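Local coordinates for long form salivary protein D7L1 (Anopheles stephensi, PDB 3NHI), which is a salivary protein that binds and sequesters host cysteinyl leukotrienes and stable thromboxane A2 analogues, modulating blood feeding, at residues Trp3-Asp7 with Val76-Tyr81; Val207-Val211 with Val226-Leu230; Arg212-Ile217 with Phe260-Arg264. All blocks are in the same frame, centred on the assembly; numbering follows the deposited sequence. Where two conformers were deposited one is given.

Contact 1 lies on the opposite side of the chain's centre from contacts 2 and 3, in the part of this all-helical protein that holds the lipid. There the side chain of Gln77 comes within about 9 Å of the bound hydroxyeicosatetraenoic acid. Contacts 2 and 3 share helix 207-216: its first half (207-211) meets helix 223-231, and its second half with the following residue (212-217) meets helix 251-266. Their centres are about 13 Å apart, and they touch where Val226 CG2 packs 3.7 Å from Phe214 CG. The centre of contact 1 is about 32 Å from that of contact 2 and about 30 Å from that of contact 3.

Contact 1: Trp3-Asp7 with Val76-Tyr81; sequences WKALD and VQYQAY
The N-terminal lead-in to helix 8-22 lies against helix 73-85 in this odorant-binding-protein-like fold, and the side-chain amide of Gln77 joins them by pairing with the backbone of Leu6. Leu6 N gives its hydrogen to Gln77 OE1 at 2.9 Å, nearly straight at 166°. In return, Gln77 NE2 donates to Leu6 O at 3.0 Å. Both acceptors are met on a lone pair in the carbonyl plane, so the two bonds fix the flip of the amide. A bend at chi2 (68°) turns the amide toward the extended chain. Gln77 NE2 also bonds to Leu130 O, and Leu6 O also accepts from His132 NE2, which ties the pair to the end of helix 109-130 and the loop after it.

The Trp3 indole crosses the Val76 and Gln77 side chains at a slant, its six-membered edge toward them: CH2 is 3.3 Å from Gln77 OE1, and CE3 is 3.6 Å from Val76 CG1. At the far side of the indole, NE1 bonds to Gln60 OE1. Ala5 points its methyl toward the helix, where its CB sits a tight 3.5 Å from Ala80 CB. Asp7, the N-cap of helix 8-22, sends its carboxylate to Gln10 N. The Tyr81 ring, edge-to-face with His132, reaches across to the lead-in chain, where its OH stands 3.2 Å from Asp7 CA.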
loop_
_atom_site.group_PDB
_atom_site.type_symbol
_atom_site.label_atom_id
_atom_site.label_comp_id
_atom_site.label_asym_id
_atom_site.label_seq_id
_atom_site.Cartn_x
_atom_site.Cartn_y
_atom_site.Cartn_z
ATOM N N TRP A 3 0.712 -4.529 19.095
ATOM C CA TRP A 3 1.020 -3.924 17.799
ATOM C C TRP A 3 1.940 -4.787 16.934
ATOM O O TRP A 3 2.955 -5.299 17.406
ATOM C CB TRP A 3 1.591 -2.507 17.965
ATOM C CG TRP A 3 1.793 -1.815 16.641
ATOM C CD1 TRP A 3 0.835 -1.214 15.875
ATOM C CD2 TRP A 3 3.027 -1.688 15.915
ATOM N NE1 TRP A 3 1.396 -0.709 14.722
ATOM C CE2 TRP A 3 2.737 -0.990 14.719
ATOM C CE3 TRP A 3 4.348 -2.091 16.162
ATOM C CZ2 TRP A 3 3.724 -0.682 13.766
ATOM C CZ3 TRP A 3 5.327 -1.787 15.215
ATOM C CH2 TRP A 3 5.007 -1.091 14.032
ATOM N N LYS A 4 1.561 -4.921 15.667
ATOM C CA LYS A 4 2.299 -5.746 14.705
ATOM C C LYS A 4 3.232 -4.908 13.820
ATOM O O LYS A 4 2.801 -3.969 13.147
ATOM C CB LYS A 4 1.330 -6.560 13.838
ATOM C CG LYS A 4 2.002 -7.695 13.072
ATOM C CD LYS A 4 0.999 -8.482 12.229
ATOM C CE LYS A 4 1.641 -9.693 11.561
ATOM N NZ LYS A 4 2.782 -9.356 10.656
ATOM N N ALA A 5 4.507 -5.282 13.815
ATOM C CA ALA A 5 5.506 -4.636 12.963
ATOM C C ALA A 5 5.180 -4.749 11.480
ATOM O O ALA A 5 4.520 -5.697 11.030
ATOM C CB ALA A 5 6.874 -5.202 13.234
ATOM N N LEU A 6 5.644 -3.762 10.727
ATOM C CA LEU A 6 5.381 -3.676 9.290
ATOM C C LEU A 6 6.515 -4.279 8.474
ATOM O O LEU A 6 7.696 -4.000 8.728
ATOM C CB LEU A 6 5.158 -2.216 8.881
ATOM C CG LEU A 6 3.994 -1.530 9.620
ATOM C CD1 LEU A 6 3.869 -0.048 9.270
ATOM C CD2 LEU A 6 2.652 -2.279 9.432
ATOM N N ASP A 7 6.143 -5.105 7.502
ATOM C CA ASP A 7 7.128 -5.693 6.607
ATOM C C ASP A 7 7.513 -4.756 5.461
ATOM O O ASP A 7 7.013 -3.637 5.374
ATOM C CB ASP A 7 6.684 -7.092 6.137
ATOM C CG ASP A 7 5.555 -7.066 5.114
ATOM O OD1 ASP A 7 5.428 -6.097 4.335
ATOM O OD2 ASP A 7 4.805 -8.068 5.055
ATOM N N VAL A 76 9.292 -2.430 18.958
ATOM C CA VAL A 76 8.606 -3.587 18.377
ATOM C C VAL A 76 8.997 -3.739 16.900
ATOM O O VAL A 76 9.314 -4.840 16.438
ATOM C CB VAL A 76 7.073 -3.487 18.547
ATOM C CG1 VAL A 76 6.360 -4.617 17.820
ATOM C CG2 VAL A 76 6.686 -3.483 20.031
ATOM N N GLN A 77 8.977 -2.625 16.167
ATOM C CA GLN A 77 9.390 -2.618 14.771
ATOM C C GLN A 77 10.828 -3.108 14.640
ATOM O O GLN A 77 11.135 -3.932 13.779
ATOM C CB GLN A 77 9.258 -1.209 14.186
ATOM C CG GLN A 77 9.627 -1.115 12.703
ATOM C CD GLN A 77 8.646 -1.829 11.774
ATOM O OE1 GLN A 77 7.492 -2.071 12.118
ATOM N NE2 GLN A 77 9.111 -2.157 10.579
ATOM N N TYR A 78 11.699 -2.586 15.495
ATOM C CA TYR A 78 13.087 -3.035 15.542
ATOM C C TYR A 78 13.222 -4.531 15.797
ATOM O O TYR A 78 13.917 -5.230 15.056
ATOM C CB TYR A 78 13.847 -2.259 16.620
ATOM C CG TYR A 78 15.203 -2.842 16.976
ATOM C CD1 TYR A 78 16.204 -2.965 16.012
ATOM C CD2 TYR A 78 15.489 -3.245 18.278
ATOM C CE1 TYR A 78 17.451 -3.487 16.331
ATOM C CE2 TYR A 78 16.748 -3.770 18.612
ATOM C CZ TYR A 78 17.712 -3.880 17.627
ATOM O OH TYR A 78 18.956 -4.385 17.937
ATOM N N GLN A 79 12.577 -5.022 16.846
ATOM C CA GLN A 79 12.750 -6.418 17.254
ATOM C C GLN A 79 12.334 -7.400 16.171
ATOM O O GLN A 79 12.935 -8.464 16.038
ATOM C CB GLN A 79 11.956 -6.704 18.529
ATOM C CG GLN A 79 12.537 -6.059 19.766
ATOM C CD GLN A 79 13.816 -6.714 20.236
ATOM O OE1 GLN A 79 14.005 -7.920 20.069
ATOM N NE2 GLN A 79 14.696 -5.925 20.842
ATOM N N ALA A 80 11.323 -7.042 15.387
ATOM C CA ALA A 80 10.791 -7.956 14.376
ATOM C C ALA A 80 11.793 -8.287 13.259
ATOM O O ALA A 80 11.691 -9.343 12.629
ATOM C CB ALA A 80 9.513 -7.390 13.791
ATOM N N TYR A 81 12.765 -7.400 13.023
ATOM C CA TYR A 81 13.690 -7.550 11.886
ATOM C C TYR A 81 15.144 -7.320 12.273
ATOM O O TYR A 81 16.009 -7.181 11.401
ATOM C CB TYR A 81 13.295 -6.626 10.710
ATOM C CG TYR A 81 11.866 -6.813 10.282
ATOM C CD1 TYR A 81 11.488 -7.900 9.494
ATOM C CD2 TYR A 81 10.874 -5.935 10.718
ATOM C CE1 TYR A 81 10.152 -8.081 9.126
ATOM C CE2 TYR A 81 9.543 -6.122 10.362
ATOM C CZ TYR A 81 9.195 -7.187 9.571
ATOM O OH TYR A 81 7.858 -7.324 9.249
#

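Contact 2: Val207-Val211 with Val226-Leu230; sequences VDEIV and VRSVL
Val226 opens the contact between helices 223-231 and 207-216, two neighbours in the PBP/GOBP helical fold; the axes of segments 207-211 and 226-230 approach to 10.2 Å, their N-to-C directions 133° apart. Its CG1 fits between two residues of the other helix, 3.9 Å from both Ile210 CG2 and Val211 CG2. Arg227 comes next, its chain extended from CG to NE, passing Val207 and Val211 to reach Asp208. Its end nitrogens both grip a single oxygen: NH2 lies 2.8 Å and NH1 3.1 Å from Asp208 OD1. That oxygen is in the guanidinium plane, but the carboxylate is turned 82° against it; NH1 meets OD1 nearly end-on, NH2 from above the carboxylate plane. A water donates to OD1 and weakly accepts from NH1, while Glu223 of the same helix forms a second salt bridge with NH2. Val211 CG2 covers part of one guanidinium face, 3.7 Å above its plane. One turn after Val226, Leu230, which also touches Tyr241 and Leu245 of helix 238-246, points toward helix 207-216. Its CD1 touches Val207 CG1 and meets Ile210 tip to tip, 3.9 Å from Ile210 CD1.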
loop_
_atom_site.group_PDB
_atom_site.type_symbol
_atom_site.label_atom_id
_atom_site.label_comp_id
_atom_site.label_asym_id
_atom_site.label_seq_id
_atom_site.Cartn_x
_atom_site.Cartn_y
_atom_site.Cartn_z
ATOM N N VAL A 207 -15.118 1.131 1.038
ATOM C CA VAL A 207 -15.851 1.521 -0.171
ATOM C C VAL A 207 -15.060 2.582 -0.940
ATOM O O VAL A 207 -14.950 2.528 -2.171
ATOM C CB VAL A 207 -17.263 2.044 0.167
ATOM C CG1 VAL A 207 -17.994 2.487 -1.102
ATOM C CG2 VAL A 207 -18.094 0.971 0.907
ATOM N N ASP A 208 -14.460 3.517 -0.208
ATOM C CA ASP A 208 -13.728 4.615 -0.847
ATOM C C ASP A 208 -12.532 4.131 -1.669
ATOM O O ASP A 208 -12.165 4.766 -2.652
ATOM C CB ASP A 208 -13.240 5.613 0.202
ATOM C CG ASP A 208 -14.348 6.458 0.789
ATOM O OD1 ASP A 208 -15.517 6.342 0.370
ATOM O OD2 ASP A 208 -14.019 7.269 1.676
ATOM N N GLU A 209 -11.922 3.014 -1.276
ATOM C CA GLU A 209 -10.769 2.493 -2.004
ATOM C C GLU A 209 -11.175 1.889 -3.339
ATOM O O GLU A 209 -10.476 2.046 -4.341
ATOM C CB GLU A 209 -9.995 1.472 -1.167
ATOM C CG GLU A 209 -9.270 2.070 0.029
ATOM C CD GLU A 209 -8.370 3.243 -0.340
ATOM O OE1 GLU A 209 -8.212 4.144 0.507
ATOM O OE2 GLU A 209 -7.809 3.261 -1.456
ATOM N N ILE A 210 -12.305 1.195 -3.355
ATOM C CA ILE A 210 -12.814 0.669 -4.623
ATOM C C ILE A 210 -13.224 1.832 -5.542
ATOM O O ILE A 210 -12.887 1.832 -6.734
ATOM C CB ILE A 210 -13.936 -0.362 -4.397
ATOM C CG1 ILE A 210 -13.375 -1.553 -3.601
ATOM C CG2 ILE A 210 -14.559 -0.811 -5.721
ATOM C CD1 ILE A 210 -14.415 -2.637 -3.235
ATOM N N VAL A 211 -13.904 2.840 -4.990
ATOM C CA VAL A 211 -14.238 4.037 -5.759
ATOM C C VAL A 211 -12.976 4.678 -6.338
ATOM O O VAL A 211 -12.980 5.080 -7.503
ATOM C CB VAL A 211 -15.044 5.045 -4.918
ATOM C CG1 VAL A 211 -15.178 6.390 -5.629
ATOM C CG2 VAL A 211 -16.429 4.471 -4.612
ATOM N N VAL A 226 -21.027 2.449 -8.105
ATOM C CA VAL A 226 -20.070 1.602 -7.394
ATOM C C VAL A 226 -20.552 1.431 -5.950
ATOM O O VAL A 226 -20.638 0.316 -5.439
ATOM C CB VAL A 226 -18.649 2.196 -7.429
ATOM C CG1 VAL A 226 -17.690 1.364 -6.567
ATOM C CG2 VAL A 226 -18.147 2.292 -8.869
ATOM N N ARG A 227 -20.911 2.542 -5.311
ATOM C CA ARG A 227 -21.415 2.513 -3.945
ATOM C C ARG A 227 -22.677 1.676 -3.827
ATOM O O ARG A 227 -22.797 0.872 -2.902
ATOM C CB ARG A 227 -21.635 3.936 -3.426
ATOM C CG ARG A 227 -20.324 4.662 -3.216
ATOM C CD ARG A 227 -20.453 6.057 -2.600
ATOM N NE ARG A 227 -19.140 6.708 -2.632
ATOM C CZ ARG A 227 -18.173 6.544 -1.725
ATOM N NH1 ARG A 227 -18.363 5.780 -0.658
ATOM N NH2 ARG A 227 -17.015 7.169 -1.884
ATOM N N SER A 228 -23.598 1.848 -4.775
ATOM C CA SER A 228 -24.861 1.103 -4.797
ATOM C C SER A 228 -24.649 -0.407 -4.945
ATOM O O SER A 228 -25.288 -1.210 -4.270
ATOM C CB SER A 228 -25.753 1.610 -5.935
ATOM O OG SER A 228 -26.916 0.812 -6.072
ATOM N N VAL A 229 -23.762 -0.800 -5.854
ATOM C CA VAL A 229 -23.493 -2.219 -6.090
ATOM C C VAL A 229 -22.886 -2.873 -4.843
ATOM O O VAL A 229 -23.279 -3.979 -4.456
ATOM C CB VAL A 229 -22.603 -2.413 -7.339
ATOM C CG1 VAL A 229 -22.074 -3.828 -7.422
ATOM C CG2 VAL A 229 -23.387 -2.061 -8.602
ATOM N N LEU A 230 -21.950 -2.182 -4.200
ATOM C CA LEU A 230 -21.366 -2.710 -2.971
ATOM C C LEU A 230 -22.390 -2.749 -1.835
ATOM O O LEU A 230 -22.469 -3.732 -1.085
ATOM C CB LEU A 230 -20.140 -1.893 -2.565
ATOM C CG LEU A 230 -18.942 -1.979 -3.519
ATOM C CD1 LEU A 230 -17.900 -0.925 -3.175
ATOM C CD2 LEU A 230 -18.319 -3.381 -3.525
HETATM O O HOH W 1 -17.775 6.005 1.835
#

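Contact 3: Arg212-Ile217 with Phe260-Arg264; sequences RDFNLI and FHELR
The guanidinium of Arg264 has Leu216 on one face and Asp213 at its edge. Leu216 CD1 sits 3.5 Å above the guanidinium plane, offset toward the rim. At the edge, Arg264 NH2 makes a salt bridge to Asp213 OD1 at 2.8 Å; the two planes are 79° apart, and the nitrogen approaches from well above the carboxylate plane. A water near the guanidinium plane accepts from the same NH2 and donates to Asp213 O, so one arginine nitrogen is tied to both the side chain and the backbone of Asp213. Arg264 also lies over the aromatic rings of its own helix: NH2 is above one face of the His261 imidazole and NE above one face of the Phe260 ring, each toward the rim. A bend at chi3 turns the guanidinium back across them.

At its edge, the imidazole gives ND1-H to the syn lone pair of Asp213 OD2 at 2.7 Å, with a 151° angle at the hydrogen and its ring nearly perpendicular to the carboxylate. Tyr199 OH also bonds to OD2. The buried carboxylate is thus held at both oxygens, and the nearby arginine would be expected to favour its ionised form. Farther along, Phe260 CD2 packs 4.0 Å from Ile217 CG2.

Arg212 NH1 comes 4.3 Å from Arg264 NH1, but Glu20 and Asp21 of helix 8-22 pair with the Arg212 guanidinium. The contact joins the second half of helix 207-216 to helix 251-266, the axes of segments 212-216 and 260-264 lying 95° apart. Tyr277 meets the Phe260 ring and touches Ile217, and helix 280-288 packs on Phe260 through Val283.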
loop_
_atom_site.group_PDB
_atom_site.type_symbol
_atom_site.label_atom_id
_atom_site.label_comp_id
_atom_site.label_asym_id
_atom_site.label_seq_id
_atom_site.Cartn_x
_atom_site.Cartn_y
_atom_site.Cartn_z
ATOM N N ARG A 212 -11.898 4.752 -5.550
ATOM C CA ARG A 212 -10.640 5.356 -6.013
ATOM C C ARG A 212 -10.144 4.683 -7.296
ATOM O O ARG A 212 -9.662 5.355 -8.209
ATOM C CB ARG A 212 -9.572 5.284 -4.926
ATOM C CG ARG A 212 -8.296 6.058 -5.236
ATOM C CD ARG A 212 -7.371 5.940 -4.041
ATOM N NE ARG A 212 -6.178 6.787 -4.132
ATOM C CZ ARG A 212 -5.001 6.368 -4.576
ATOM N NH1 ARG A 212 -4.854 5.130 -5.024
ATOM N NH2 ARG A 212 -3.967 7.194 -4.587
ATOM N N ASP A 213 -10.304 3.364 -7.376
ATOM C CA ASP A 213 -9.883 2.634 -8.571
ATOM C C ASP A 213 -10.702 2.982 -9.814
ATOM O O ASP A 213 -10.170 2.977 -10.933
ATOM C CB ASP A 213 -9.906 1.126 -8.321
ATOM C CG ASP A 213 -8.664 0.628 -7.608
ATOM O OD1 ASP A 213 -7.780 1.441 -7.285
ATOM O OD2 ASP A 213 -8.563 -0.595 -7.408
ATOM N N PHE A 214 -11.994 3.272 -9.634
ATOM C CA PHE A 214 -12.812 3.772 -10.742
ATOM C C PHE A 214 -12.425 5.205 -11.119
ATOM O O PHE A 214 -12.398 5.557 -12.304
ATOM C CB PHE A 214 -14.306 3.673 -10.412
ATOM C CG PHE A 214 -14.855 2.280 -10.499
ATOM C CD1 PHE A 214 -14.641 1.360 -9.472
ATOM C CD2 PHE A 214 -15.583 1.881 -11.611
ATOM C CE1 PHE A 214 -15.160 0.063 -9.558
ATOM C CE2 PHE A 214 -16.111 0.595 -11.700
ATOM C CZ PHE A 214 -15.893 -0.317 -10.670
ATOM N N ASN A 215 -12.097 6.024 -10.119
ATOM C CA ASN A 215 -11.625 7.387 -10.388
ATOM C C ASN A 215 -10.344 7.344 -11.205
ATOM O O ASN A 215 -10.170 8.135 -12.131
ATOM C CB ASN A 215 -11.407 8.161 -9.088
ATOM C CG ASN A 215 -12.705 8.447 -8.359
ATOM O OD1 ASN A 215 -13.797 8.329 -8.921
ATOM N ND2 ASN A 215 -12.583 8.856 -7.106
ATOM N N LEU A 216 -9.475 6.382 -10.891
ATOM C CA LEU A 216 -8.180 6.256 -11.558
ATOM C C LEU A 216 -8.258 5.810 -13.022
ATOM O O LEU A 216 -7.299 6.006 -13.772
ATOM C CB LEU A 216 -7.240 5.345 -10.755
ATOM C CG LEU A 216 -6.592 6.024 -9.542
ATOM C CD1 LEU A 216 -5.983 4.971 -8.626
ATOM C CD2 LEU A 216 -5.536 7.042 -9.957
ATOM N N ILE A 217 -9.379 5.209 -13.423
ATOM C CA ILE A 217 -9.633 4.917 -14.845
ATOM C C ILE A 217 -10.567 5.949 -15.486
ATOM O O ILE A 217 -11.161 5.704 -16.531
ATOM C CB ILE A 217 -10.115 3.465 -15.105
ATOM C CG1 ILE A 217 -11.435 3.173 -14.376
ATOM C CG2 ILE A 217 -9.026 2.471 -14.705
ATOM C CD1 ILE A 217 -12.227 2.013 -14.984
ATOM N N PHE A 260 -6.120 -2.489 -13.939
ATOM C CA PHE A 260 -5.167 -1.384 -13.747
ATOM C C PHE A 260 -4.524 -1.489 -12.367
ATOM O O PHE A 260 -3.313 -1.296 -12.230
ATOM C CB PHE A 260 -5.849 -0.029 -13.951
ATOM C CG PHE A 260 -4.905 1.150 -13.934
ATOM C CD1 PHE A 260 -3.650 1.083 -14.543
ATOM C CD2 PHE A 260 -5.300 2.339 -13.355
ATOM C CE1 PHE A 260 -2.794 2.194 -14.556
ATOM C CE2 PHE A 260 -4.458 3.456 -13.362
ATOM C CZ PHE A 260 -3.205 3.384 -13.970
ATOM N N HIS A 261 -5.324 -1.824 -11.350
ATOM C CA HIS A 261 -4.737 -2.012 -10.030
ATOM C C HIS A 261 -3.813 -3.233 -9.991
ATOM O O HIS A 261 -2.797 -3.206 -9.287
ATOM C CB HIS A 261 -5.782 -2.046 -8.915
ATOM C CG HIS A 261 -5.249 -1.610 -7.579
ATOM N ND1 HIS A 261 -6.078 -1.189 -6.562
ATOM C CD2 HIS A 261 -3.984 -1.500 -7.100
ATOM C CE1 HIS A 261 -5.351 -0.866 -5.505
ATOM N NE2 HIS A 261 -4.077 -1.042 -5.805
ATOM N N GLU A 262 -4.109 -4.277 -10.764
ATOM C CA GLU A 262 -3.127 -5.364 -10.843
ATOM C C GLU A 262 -1.747 -4.833 -11.263
ATOM O O GLU A 262 -0.735 -5.107 -10.599
ATOM C CB GLU A 262 -3.551 -6.513 -11.760
ATOM C CG GLU A 262 -2.468 -7.581 -11.696
ATOM C CD GLU A 262 -2.719 -8.842 -12.486
ATOM O OE1 GLU A 262 -3.698 -8.917 -13.259
ATOM O OE2 GLU A 262 -1.891 -9.766 -12.340
ATOM N N LEU A 263 -1.720 -4.053 -12.341
ATOM C CA LEU A 263 -0.477 -3.445 -12.791
ATOM C C LEU A 263 0.183 -2.605 -11.704
ATOM O O LEU A 263 1.373 -2.758 -11.421
ATOM C CB LEU A 263 -0.726 -2.593 -14.040
ATOM C CG LEU A 263 0.446 -1.750 -14.541
ATOM C CD1 LEU A 263 1.705 -2.595 -14.822
ATOM C CD2 LEU A 263 -0.007 -1.004 -15.769
ATOM N N ARG A 264 -0.602 -1.724 -11.095
ATOM C CA ARG A 264 -0.093 -0.838 -10.059
ATOM C C ARG A 264 0.400 -1.613 -8.839
ATOM O O ARG A 264 1.333 -1.174 -8.159
ATOM C CB ARG A 264 -1.164 0.183 -9.670
ATOM C CG ARG A 264 -1.422 1.178 -10.790
ATOM C CD ARG A 264 -2.313 2.323 -10.391
ATOM N NE ARG A 264 -3.695 1.918 -10.195
ATOM C CZ ARG A 264 -4.317 1.818 -9.016
ATOM N NH1 ARG A 264 -3.703 2.059 -7.867
ATOM N NH2 ARG A 264 -5.580 1.451 -8.992
HETATM O O HOH W 2 -7.674 1.345 -11.036
#